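Local coordinates for uncharacterized protein (Bacillus cereus, PDB 5F2H) that is of unknown specific function but is probably a hydrolase of the alpha/beta hydrolase superfamily, at residues Asp239-Asn242 with Glu243-Glu246; Val274-Leu277 with Lys278-Ile282; Glu298-Asp301 with Glu302-Glu306; Ala307-Tyr310 with Ile311-Ser315. All blocks are in the same frame, centred on the assembly; numbering follows the deposited sequence.

Contact 1 (Asp239-Asn242 with Glu243-Glu246); sequences DEWN and ELLE
In the connection between strand 227-231 and helix 247-250, two successive turns meet where Trp-241 hands its carbonyl to the backbone of Leu-245. The bond from Leu-245 N to Trp-241 O is 3.0 Å long, with an N-H...O angle of 143°. The side chain of Leu-245 follows its own amide to the same acceptor: CG leads the approach to Trp-241 O, and CD1 follows at 3.6 Å from that oxygen. The indole turns instead to Leu-244, but reaches it only loosely: Trp-241 CD1 and Leu-244 CD1 stand 4.5 Å apart, the methyl approaching the ring obliquely. The stretch shows how a loop can adopt helical geometry before regular helix bonding begins. A type I beta turn from Asp-239 to Asn-242 is closed by Asn-242 N on Asp-239 O at 3.1 Å; residues 243-246 then take helical backbone angles, and Glu-246 N bonds to Glu-243 O, again at 3.1 Å. The apolar side chains face the body of the hydrolase fold. Trp-241 packs on Arg-212 and Leu-215 of helix 209-219, and Leu-245 touches Leu-219 of that helix and also Phe-273 and Val-276 of helix 267-279. The outer side is polar. Glu-243 carries CG between its backbone N and carbonyl carbon (chi1 79°), and a second bend at chi2 (-65°) folds the carboxylate back over the turn toward the Glu-240 carbonyl without a hydrogen bond. Asn-242 OD1 lies within hydrogen-bonding distance of Lys-280 NZ, though the placing of that amine is doubtful.

Contact 2 (Val274-Leu277 with Lys278-Ile282); sequences VQVL and KDKNI
Lys-278 opens the last turn of helix 267-279 by giving its backbone N to Val-274 O at 3.1 Å, with a weak second bond to Gln-275 O. Its CB lies against that second carbonyl, while the extended chain beyond leads off the helix. Asp-279 follows with a 2.9 Å bond from its N to Gln-275 O. Its carboxylate meets the Gln-275 amide nearly at right angles, the two planes 85° apart; Gln-275 NE2 and Asp-279 OD1 are 3.6 Å from each other, a neighbourly approach without a hydrogen bond. A bend at chi2 (60°) swings the glutamine amide across the aspartate carboxylate. Lys-280, the first residue to leave helical backbone angles, still reaches Val-276 O through its N at 2.8 Å. Its extended chain lies beside Val-276, CE 4.0 Å from CG1, and the amine points toward the 239-246 loop, its exact place uncertain. Asn-281 then takes a positive phi of 40° as the C-prime residue of a Schellman motif: its N bonds to Lys-278 O at 3.0 Å, and the helix ends. Ile-282 completes the motif with the wider bond, N to Leu-277 O at 2.8 Å, and heads for strand 284-289 in a beta-alpha-beta unit. Its CG1 turns back to Leu-277 CD2, 4.3 Å away, and both side chains pack on Leu-248 of helix 247-250.

Contact 3 (Glu298-Asp301 with Glu302-Glu306); sequences EDFD and ELLKE
A trans first torsion (chi1 178°) sends the ring of Phe-300 along the helix toward Leu-304, whose own CG stands beside its backbone N (chi1 -76°). One turn apart at the start of helix 300-313, the last helix of this alpha/beta hydrolase-like chain, the two side chains meet. The leucine's branch point and both methyls lie obliquely against the CD2-CE2-CZ side of the ring: CG is 3.7 Å from Phe-300 CE2, and CD2 is 3.9 Å from Phe-300 CZ. Leu-303 touches the same ring more loosely, its CD1 4.3 Å from Phe-300 CD1. The buried ring also makes edge-to-face contacts with Tyr-296 and Trp-150, and is close to, though not in contact with, residues that would form the nucleophile elbow if the pattern there is what it seems. The leucines join the helix to the parallel sheet, Leu-304 packing on Ile-229 of strand 227-231 and Leu-303 on Tyr-256 and Val-258 of strand 254-260. Backbone bonds fasten the first turn. Asp-299 stands at the N-cap, but its carboxylate caps no amide; instead its carbonyl O takes Glu-302 N at 3.2 Å and, weakly, Leu-303 N. The bond from Leu-304 N to Phe-300 O, at 3.0 Å, is the regular helical one and ties together the residues whose side chains pack. On the exposed face, Asp-301 and Glu-302 lie side by side with carboxylate planes 71° apart. Their like charges would probably repel mildly, Asp-301 OD1 standing 4.8 Å from Glu-302 OE2.

Contact 4 (Ala307-Tyr310 with Ile311-Ser315); sequences AIKY and IEDKS
Ile-311 and Ala-307 are joined first by a backbone hydrogen bond, Ile-311 N to Ala-307 O at 2.8 Å, and nearly straight at 174°. The isoleucine side chain accompanies it: CG1 stands beside the backbone N (chi1 -69°), which brings that branch up to the same Ala-307 oxygen. Glu-312 N repeats the backbone pattern on Ile-308 O at 3.1 Å. The next bond breaks the rhythm: Lys-309 O is taken not by Asp-313 N but by Lys-314 N, five residues on, at 2.8 Å, and the helix widens here into a pi-type turn. Apolar contacts come from Ile-311, whose CG1 lies 4.1 Å from CD2 of the neighbouring Tyr-310 ring. Facing inward, Ala-307 and Ile-311 pack on Ile-229 of strand 227-231, while Ile-308 and Ile-311 share Ile-203 of strand 202-207. Charged groups make looser company. Lys-309 and Asp-313 run side by side in the same direction, the aspartate meeting the lysine's aliphatic part, with OD2 3.5 Å from Lys-309 CG. Lys-309 NZ and Asp-313 OD2 are 6.2 Å apart, so the pair gains at most a weak electrostatic attraction. Tyr-310 offers its ring to Lys-254 in a cation-pi contact, and Lys-254 NZ is also hydrogen-bonded to Ser-315 OG. An amphipathic C-terminal helix laid against a parallel sheet, apolar side chains inward and charges outward, is the arrangement of the alpha/beta hydrolase fold.

The four contacts follow one another along the chain and illustrate how short-range order is built into one alpha/beta domain. Contacts 1 and 2 are neighbours, their centres about 11 Å apart, and bring the 239-246 loop against helix 267-279, with Leu-245 on Val-276. Contacts 3 and 4 divide helix 300-313 between them, with centres about 13 Å apart, and seat this last helix on the sheet. The two pairs do not touch; contacts 2 and 4 come within about 6 Å at their nearest atoms. Strand 284-289, an outermost strand, follows helix 267-279 in the chain, whereas helix 300-313 packs on the more central strands 202-207, 227-231 and 254-260.

Contact 1 (Asp239-Asn242 with Glu243-Glu246)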
loop_
_atom_site.group_PDB
_atom_site.type_symbol
_atom_site.label_atom_id
_atom_site.label_comp_id
_atom_site.label_asym_id
_atom_site.label_seq_id
_atom_site.Cartn_x
_atom_site.Cartn_y
_atom_site.Cartn_z
ATOM N N ASP B 239 -38.075 -3.422 3.050
ATOM C CA ASP B 239 -38.906 -4.247 2.170
ATOM C C ASP B 239 -39.014 -3.609 0.786
ATOM O O ASP B 239 -38.886 -4.303 -0.226
ATOM C CB ASP B 239 -40.300 -4.510 2.750
ATOM C CG ASP B 239 -40.275 -5.434 3.958
ATOM O OD1 ASP B 239 -39.177 -5.899 4.352
ATOM O OD2 ASP B 239 -41.366 -5.713 4.501
ATOM N N GLU B 240 -39.164 -2.286 0.747
ATOM C CA GLU B 240 -39.275 -1.558 -0.519
ATOM C C GLU B 240 -38.035 -1.692 -1.403
ATOM O O GLU B 240 -38.123 -1.529 -2.617
ATOM C CB GLU B 240 -39.541 -0.081 -0.254
ATOM C CG GLU B 240 -40.843 0.136 0.507
ATOM C CD GLU B 240 -41.024 1.542 1.045
ATOM O OE1 GLU B 240 -40.244 2.448 0.666
ATOM O OE2 GLU B 240 -41.964 1.736 1.853
ATOM N N TRP B 241 -36.882 -1.980 -0.800
ATOM C CA TRP B 241 -35.649 -2.123 -1.572
ATOM C C TRP B 241 -35.294 -3.562 -1.933
ATOM O O TRP B 241 -34.164 -3.832 -2.336
ATOM C CB TRP B 241 -34.439 -1.462 -0.894
ATOM C CG TRP B 241 -34.585 0.022 -0.626
ATOM C CD1 TRP B 241 -35.287 0.928 -1.378
ATOM C CD2 TRP B 241 -33.740 0.808 0.225
ATOM N NE1 TRP B 241 -35.086 2.202 -0.907
ATOM C CE2 TRP B 241 -34.120 2.162 0.060
ATOM C CE3 TRP B 241 -32.751 0.492 1.171
ATOM C CZ2 TRP B 241 -33.550 3.196 0.814
ATOM C CZ3 TRP B 241 -32.185 1.520 1.913
ATOM C CH2 TRP B 241 -32.588 2.855 1.731
ATOM N N ASN B 242 -36.266 -4.468 -1.841
ATOM C CA ASN B 242 -36.040 -5.873 -2.170
ATOM C C ASN B 242 -35.427 -6.078 -3.565
ATOM O O ASN B 242 -34.495 -6.873 -3.709
ATOM C CB ASN B 242 -37.349 -6.679 -2.045
ATOM C CG ASN B 242 -37.154 -8.168 -2.309
ATOM O OD1 ASN B 242 -36.149 -8.759 -1.895
ATOM N ND2 ASN B 242 -38.159 -8.801 -2.909
ATOM N N GLU B 243 -35.927 -5.365 -4.582
ATOM C CA GLU B 243 -35.403 -5.537 -5.950
ATOM C C GLU B 243 -33.966 -5.022 -6.042
ATOM O O GLU B 243 -33.072 -5.709 -6.538
ATOM C CB GLU B 243 -36.281 -4.862 -7.041
ATOM C CG GLU B 243 -36.179 -3.334 -7.261
ATOM C CD GLU B 243 -36.645 -2.465 -6.109
ATOM O OE1 GLU B 243 -37.008 -3.004 -5.042
ATOM O OE2 GLU B 243 -36.641 -1.224 -6.288
ATOM N N LEU B 244 -33.751 -3.810 -5.547
ATOM C CA LEU B 244 -32.435 -3.194 -5.572
ATOM C C LEU B 244 -31.342 -3.950 -4.827
ATOM O O LEU B 244 -30.169 -3.851 -5.188
ATOM C CB LEU B 244 -32.547 -1.761 -5.073
ATOM C CG LEU B 244 -33.175 -0.829 -6.092
ATOM C CD1 LEU B 244 -33.598 0.494 -5.495
ATOM C CD2 LEU B 244 -32.223 -0.596 -7.256
ATOM N N LEU B 245 -31.722 -4.710 -3.806
ATOM C CA LEU B 245 -30.747 -5.494 -3.046
ATOM C C LEU B 245 -30.059 -6.559 -3.915
ATOM O O LEU B 245 -29.064 -7.135 -3.514
ATOM C CB LEU B 245 -31.393 -6.108 -1.794
ATOM C CG LEU B 245 -31.793 -5.097 -0.700
ATOM C CD1 LEU B 245 -32.674 -5.717 0.377
ATOM C CD2 LEU B 245 -30.568 -4.435 -0.086
ATOM N N GLU B 246 -30.615 -6.837 -5.091
ATOM C CA GLU B 246 -30.027 -7.799 -6.022
ATOM C C GLU B 246 -28.604 -7.372 -6.350
ATOM O O GLU B 246 -27.697 -8.190 -6.431
ATOM C CB GLU B 246 -30.831 -7.831 -7.323
ATOM C CG GLU B 246 -30.216 -8.684 -8.431
ATOM C CD GLU B 246 -31.035 -8.671 -9.715
ATOM O OE1 GLU B 246 -32.231 -8.302 -9.668
ATOM O OE2 GLU B 246 -30.492 -9.058 -10.775
#

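Contact 2 (Val274-Leu277 with Lys278-Ile282)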
loop_
_atom_site.group_PDB
_atom_site.type_symbol
_atom_site.label_atom_id
_atom_site.label_comp_id
_atom_site.label_asym_id
_atom_site.label_seq_id
_atom_site.Cartn_x
_atom_site.Cartn_y
_atom_site.Cartn_z
ATOM N N VAL B 274 -30.429 -7.976 7.623
ATOM C CA VAL B 274 -29.568 -9.160 7.647
ATOM C C VAL B 274 -30.313 -10.381 7.101
ATOM O O VAL B 274 -29.710 -11.264 6.492
ATOM C CB VAL B 274 -29.056 -9.456 9.076
ATOM C CG1 VAL B 274 -28.332 -10.793 9.125
ATOM C CG2 VAL B 274 -28.137 -8.332 9.553
ATOM N N GLN B 275 -31.618 -10.440 7.353
ATOM C CA GLN B 275 -32.453 -11.543 6.874
ATOM C C GLN B 275 -32.446 -11.593 5.341
ATOM O O GLN B 275 -32.260 -12.654 4.750
ATOM C CB GLN B 275 -33.882 -11.378 7.397
ATOM C CG GLN B 275 -34.869 -12.429 6.932
ATOM C CD GLN B 275 -34.499 -13.845 7.337
ATOM O OE1 GLN B 275 -33.493 -14.088 8.005
ATOM N NE2 GLN B 275 -35.332 -14.798 6.926
ATOM N N VAL B 276 -32.609 -10.433 4.710
ATOM C CA VAL B 276 -32.595 -10.359 3.261
ATOM C C VAL B 276 -31.205 -10.749 2.737
ATOM O O VAL B 276 -31.096 -11.467 1.747
ATOM C CB VAL B 276 -32.962 -8.958 2.747
ATOM C CG1 VAL B 276 -32.854 -8.922 1.235
ATOM C CG2 VAL B 276 -34.355 -8.555 3.204
ATOM N N LEU B 277 -30.140 -10.276 3.393
ATOM C CA LEU B 277 -28.782 -10.612 2.958
ATOM C C LEU B 277 -28.588 -12.123 2.934
ATOM O O LEU B 277 -27.821 -12.626 2.120
ATOM C CB LEU B 277 -27.700 -9.985 3.858
ATOM C CG LEU B 277 -27.563 -8.465 3.985
ATOM C CD1 LEU B 277 -26.354 -8.159 4.856
ATOM C CD2 LEU B 277 -27.383 -7.775 2.648
ATOM N N LYS B 278 -29.245 -12.831 3.853
ATOM C CA LYS B 278 -29.160 -14.300 3.917
ATOM C C LYS B 278 -30.035 -14.928 2.798
ATOM O O LYS B 278 -29.613 -15.860 2.100
ATOM C CB LYS B 278 -29.600 -14.815 5.290
ATOM C CG LYS B 278 -29.542 -16.328 5.410
ATOM C CD LYS B 278 -30.032 -16.849 6.756
ATOM C CE LYS B 278 -30.043 -18.380 6.756
ATOM N NZ LYS B 278 -30.516 -18.988 8.030
ATOM N N ASP B 279 -31.238 -14.378 2.627
ATOM C CA ASP B 279 -32.177 -14.820 1.602
ATOM C C ASP B 279 -31.573 -14.700 0.199
ATOM O O ASP B 279 -31.838 -15.549 -0.660
ATOM C CB ASP B 279 -33.464 -13.977 1.654
ATOM C CG ASP B 279 -34.242 -14.150 2.955
ATOM O OD1 ASP B 279 -34.061 -15.192 3.627
ATOM O OD2 ASP B 279 -35.082 -13.270 3.266
ATOM N N LYS B 280 -30.778 -13.649 -0.026
ATOM C CA LYS B 280 -30.140 -13.406 -1.330
ATOM C C LYS B 280 -28.697 -13.856 -1.387
ATOM O O LYS B 280 -27.923 -13.420 -2.255
ATOM C CB LYS B 280 -30.268 -11.940 -1.715
ATOM C CG LYS B 280 -31.734 -11.596 -1.838
ATOM C CD LYS B 280 -32.036 -10.289 -2.510
ATOM C CE LYS B 280 -33.543 -10.123 -2.548
ATOM N NZ LYS B 280 -33.964 -9.033 -3.456
ATOM N N ASN B 281 -28.361 -14.715 -0.430
ATOM C CA ASN B 281 -27.044 -15.309 -0.284
ATOM C C ASN B 281 -25.879 -14.340 -0.546
ATOM O O ASN B 281 -25.029 -14.594 -1.399
ATOM C CB ASN B 281 -26.978 -16.542 -1.191
ATOM C CG ASN B 281 -25.751 -17.394 -0.942
ATOM O OD1 ASN B 281 -24.876 -17.040 -0.147
ATOM N ND2 ASN B 281 -25.683 -18.535 -1.616
ATOM N N ILE B 282 -25.846 -13.236 0.203
ATOM C CA ILE B 282 -24.790 -12.228 0.069
ATOM C C ILE B 282 -23.765 -12.505 1.154
ATOM O O ILE B 282 -24.111 -12.508 2.334
ATOM C CB ILE B 282 -25.333 -10.808 0.299
ATOM C CG1 ILE B 282 -26.600 -10.547 -0.528
ATOM C CG2 ILE B 282 -24.246 -9.786 0.005
ATOM C CD1 ILE B 282 -26.381 -10.596 -2.017
#

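Contact 3 (Glu298-Asp301 with Glu302-Glu306)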
loop_
_atom_site.group_PDB
_atom_site.type_symbol
_atom_site.label_atom_id
_atom_site.label_comp_id
_atom_site.label_asym_id
_atom_site.label_seq_id
_atom_site.Cartn_x
_atom_site.Cartn_y
_atom_site.Cartn_z
ATOM N N GLU B 298 -17.640 -0.350 22.744
ATOM C CA GLU B 298 -16.421 0.288 23.253
ATOM C C GLU B 298 -15.121 -0.245 22.607
ATOM O O GLU B 298 -14.116 0.461 22.560
ATOM C CB GLU B 298 -16.454 0.325 24.783
ATOM C CG GLU B 298 -15.442 1.275 25.405
ATOM C CD GLU B 298 -15.817 1.669 26.828
ATOM O OE1 GLU B 298 -17.026 1.644 27.143
ATOM O OE2 GLU B 298 -14.929 2.083 27.605
ATOM N N ASP B 299 -15.180 -1.453 22.045
ATOM C CA ASP B 299 -14.042 -2.050 21.338
ATOM C C ASP B 299 -14.383 -2.055 19.828
ATOM O O ASP B 299 -14.095 -3.015 19.102
ATOM C CB ASP B 299 -13.750 -3.476 21.819
ATOM C CG ASP B 299 -14.861 -4.463 21.489
ATOM O OD1 ASP B 299 -15.928 -4.056 20.974
ATOM O OD2 ASP B 299 -14.645 -5.671 21.733
ATOM N N PHE B 300 -14.995 -0.969 19.367
ATOM C CA PHE B 300 -15.373 -0.848 17.966
ATOM C C PHE B 300 -14.203 -0.796 16.984
ATOM O O PHE B 300 -14.340 -1.265 15.842
ATOM C CB PHE B 300 -16.256 0.374 17.754
ATOM C CG PHE B 300 -16.645 0.572 16.338
ATOM C CD1 PHE B 300 -17.589 -0.262 15.750
ATOM C CD2 PHE B 300 -16.113 1.614 15.590
ATOM C CE1 PHE B 300 -17.981 -0.077 14.430
ATOM C CE2 PHE B 300 -16.503 1.803 14.273
ATOM C CZ PHE B 300 -17.437 0.957 13.695
ATOM N N ASP B 301 -13.076 -0.202 17.404
ATOM C CA ASP B 301 -11.898 -0.102 16.532
ATOM C C ASP B 301 -11.307 -1.495 16.249
ATOM O O ASP B 301 -10.607 -1.688 15.240
ATOM C CB ASP B 301 -10.863 0.908 17.057
ATOM C CG ASP B 301 -10.374 0.590 18.457
ATOM O OD1 ASP B 301 -10.848 -0.396 19.065
ATOM O OD2 ASP B 301 -9.528 1.358 18.968
ATOM N N GLU B 302 -11.603 -2.451 17.137
ATOM C CA GLU B 302 -11.162 -3.835 16.980
ATOM C C GLU B 302 -12.059 -4.539 15.980
ATOM O O GLU B 302 -11.595 -5.369 15.205
ATOM C CB GLU B 302 -11.161 -4.587 18.313
ATOM C CG GLU B 302 -10.073 -4.131 19.258
ATOM C CD GLU B 302 -8.674 -4.401 18.705
ATOM O OE1 GLU B 302 -8.548 -5.045 17.636
ATOM O OE2 GLU B 302 -7.686 -3.987 19.350
ATOM N N LEU B 303 -13.348 -4.219 16.006
ATOM C CA LEU B 303 -14.281 -4.811 15.064
ATOM C C LEU B 303 -13.892 -4.325 13.687
ATOM O O LEU B 303 -13.891 -5.116 12.748
ATOM C CB LEU B 303 -15.722 -4.442 15.375
ATOM C CG LEU B 303 -16.223 -4.857 16.761
ATOM C CD1 LEU B 303 -17.669 -4.423 16.939
ATOM C CD2 LEU B 303 -16.080 -6.357 16.986
ATOM N N LEU B 304 -13.556 -3.034 13.565
ATOM C CA LEU B 304 -13.124 -2.480 12.271
ATOM C C LEU B 304 -11.942 -3.244 11.698
ATOM O O LEU B 304 -11.814 -3.353 10.476
ATOM C CB LEU B 304 -12.746 -1.006 12.351
ATOM C CG LEU B 304 -13.817 0.067 12.432
ATOM C CD1 LEU B 304 -13.182 1.439 12.613
ATOM C CD2 LEU B 304 -14.627 0.040 11.149
ATOM N N LYS B 305 -11.061 -3.732 12.569
ATOM C CA LYS B 305 -9.910 -4.498 12.116
ATOM C C LYS B 305 -10.438 -5.770 11.435
ATOM O O LYS B 305 -10.112 -6.025 10.271
ATOM C CB LYS B 305 -8.969 -4.814 13.276
ATOM C CG LYS B 305 -7.689 -5.508 12.851
ATOM C CD LYS B 305 -6.675 -5.649 13.974
ATOM C CE LYS B 305 -6.173 -4.288 14.435
ATOM N NZ LYS B 305 -5.110 -4.409 15.468
ATOM N N GLU B 306 -11.266 -6.544 12.145
ATOM C CA GLU B 306 -11.864 -7.767 11.576
ATOM C C GLU B 306 -12.602 -7.484 10.278
ATOM O O GLU B 306 -12.419 -8.163 9.286
ATOM C CB GLU B 306 -12.925 -8.399 12.482
ATOM C CG GLU B 306 -12.490 -9.191 13.694
ATOM C CD GLU B 306 -13.689 -9.901 14.332
ATOM O OE1 GLU B 306 -13.500 -10.747 15.237
ATOM O OE2 GLU B 306 -14.836 -9.657 13.882
#

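Contact 4 (Ala307-Tyr310 with Ile311-Ser315)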
loop_
_atom_site.group_PDB
_atom_site.type_symbol
_atom_site.label_atom_id
_atom_site.label_comp_id
_atom_site.label_asym_id
_atom_site.label_seq_id
_atom_site.Cartn_x
_atom_site.Cartn_y
_atom_site.Cartn_z
ATOM N N ALA B 307 -13.497 -6.508 10.337
ATOM C CA ALA B 307 -14.304 -6.120 9.190
ATOM C C ALA B 307 -13.456 -5.931 7.948
ATOM O O ALA B 307 -13.719 -6.516 6.911
ATOM C CB ALA B 307 -15.069 -4.852 9.510
ATOM N N ILE B 308 -12.419 -5.122 8.061
ATOM C CA ILE B 308 -11.554 -4.879 6.927
ATOM C C ILE B 308 -10.838 -6.159 6.504
ATOM O O ILE B 308 -10.719 -6.434 5.306
ATOM C CB ILE B 308 -10.584 -3.726 7.215
ATOM C CG1 ILE B 308 -11.394 -2.435 7.377
ATOM C CG2 ILE B 308 -9.579 -3.568 6.079
ATOM C CD1 ILE B 308 -10.560 -1.194 7.599
ATOM N N LYS B 309 -10.360 -6.935 7.475
ATOM C CA LYS B 309 -9.682 -8.202 7.171
ATOM C C LYS B 309 -10.621 -9.013 6.328
ATOM O O LYS B 309 -10.299 -9.400 5.217
ATOM C CB LYS B 309 -9.309 -8.988 8.432
ATOM C CG LYS B 309 -8.120 -8.446 9.216
ATOM C CD LYS B 309 -7.987 -9.119 10.575
ATOM C CE LYS B 309 -7.887 -10.638 10.512
ATOM N NZ LYS B 309 -7.840 -11.206 11.888
ATOM N N TYR B 310 -11.815 -9.204 6.862
ATOM C CA TYR B 310 -12.873 -9.942 6.197
ATOM C C TYR B 310 -13.152 -9.427 4.797
ATOM O O TYR B 310 -13.000 -10.165 3.830
ATOM C CB TYR B 310 -14.143 -9.854 7.043
ATOM C CG TYR B 310 -15.376 -10.450 6.418
ATOM C CD1 TYR B 310 -15.610 -11.821 6.450
ATOM C CD2 TYR B 310 -16.352 -9.629 5.865
ATOM C CE1 TYR B 310 -16.760 -12.362 5.901
ATOM C CE2 TYR B 310 -17.507 -10.157 5.316
ATOM C CZ TYR B 310 -17.709 -11.522 5.332
ATOM O OH TYR B 310 -18.863 -12.039 4.779
ATOM N N ILE B 311 -13.506 -8.146 4.703
ATOM C CA ILE B 311 -13.849 -7.504 3.427
ATOM C C ILE B 311 -12.862 -7.666 2.298
ATOM O O ILE B 311 -13.201 -8.195 1.243
ATOM C CB ILE B 311 -14.182 -5.998 3.596
ATOM C CG1 ILE B 311 -15.501 -5.863 4.355
ATOM C CG2 ILE B 311 -14.321 -5.303 2.239
ATOM C CD1 ILE B 311 -15.929 -4.440 4.608
ATOM N N GLU B 312 -11.634 -7.233 2.470
ATOM C CA GLU B 312 -10.784 -7.404 1.328
ATOM C C GLU B 312 -9.431 -8.055 1.474
ATOM O O GLU B 312 -8.934 -8.672 0.533
ATOM C CB GLU B 312 -10.296 -6.066 0.771
ATOM C CG GLU B 312 -9.816 -6.201 -0.670
ATOM C CD GLU B 312 -10.931 -6.664 -1.612
ATOM O OE1 GLU B 312 -12.119 -6.657 -1.216
ATOM O OE2 GLU B 312 -10.627 -7.026 -2.766
ATOM N N ASP B 313 -8.882 -7.965 2.682
ATOM C CA ASP B 313 -7.725 -8.736 3.141
ATOM C C ASP B 313 -7.990 -10.200 2.723
ATOM O O ASP B 313 -7.188 -10.783 1.982
ATOM C CB ASP B 313 -7.472 -8.410 4.622
ATOM C CG ASP B 313 -6.254 -9.099 5.197
ATOM O OD1 ASP B 313 -5.489 -9.731 4.446
ATOM O OD2 ASP B 313 -6.049 -8.974 6.420
ATOM N N LYS B 314 -9.112 -10.788 3.153
ATOM C CA LYS B 314 -9.350 -12.215 2.908
ATOM C C LYS B 314 -9.229 -12.531 1.417
ATOM O O LYS B 314 -8.402 -13.353 1.017
ATOM C CB LYS B 314 -10.724 -12.687 3.399
ATOM C CG LYS B 314 -10.942 -14.170 3.105
ATOM C CD LYS B 314 -12.329 -14.694 3.430
ATOM C CE LYS B 314 -12.440 -16.148 2.985
ATOM N NZ LYS B 314 -13.789 -16.737 3.196
ATOM N N SER B 315 -10.059 -11.878 0.606
ATOM C CA SER B 315 -10.058 -12.093 -0.839
ATOM C C SER B 315 -10.209 -10.773 -1.596
ATOM O O SER B 315 -10.965 -10.673 -2.565
ATOM C CB SER B 315 -11.185 -13.060 -1.209
ATOM O OG SER B 315 -12.438 -12.548 -0.795
#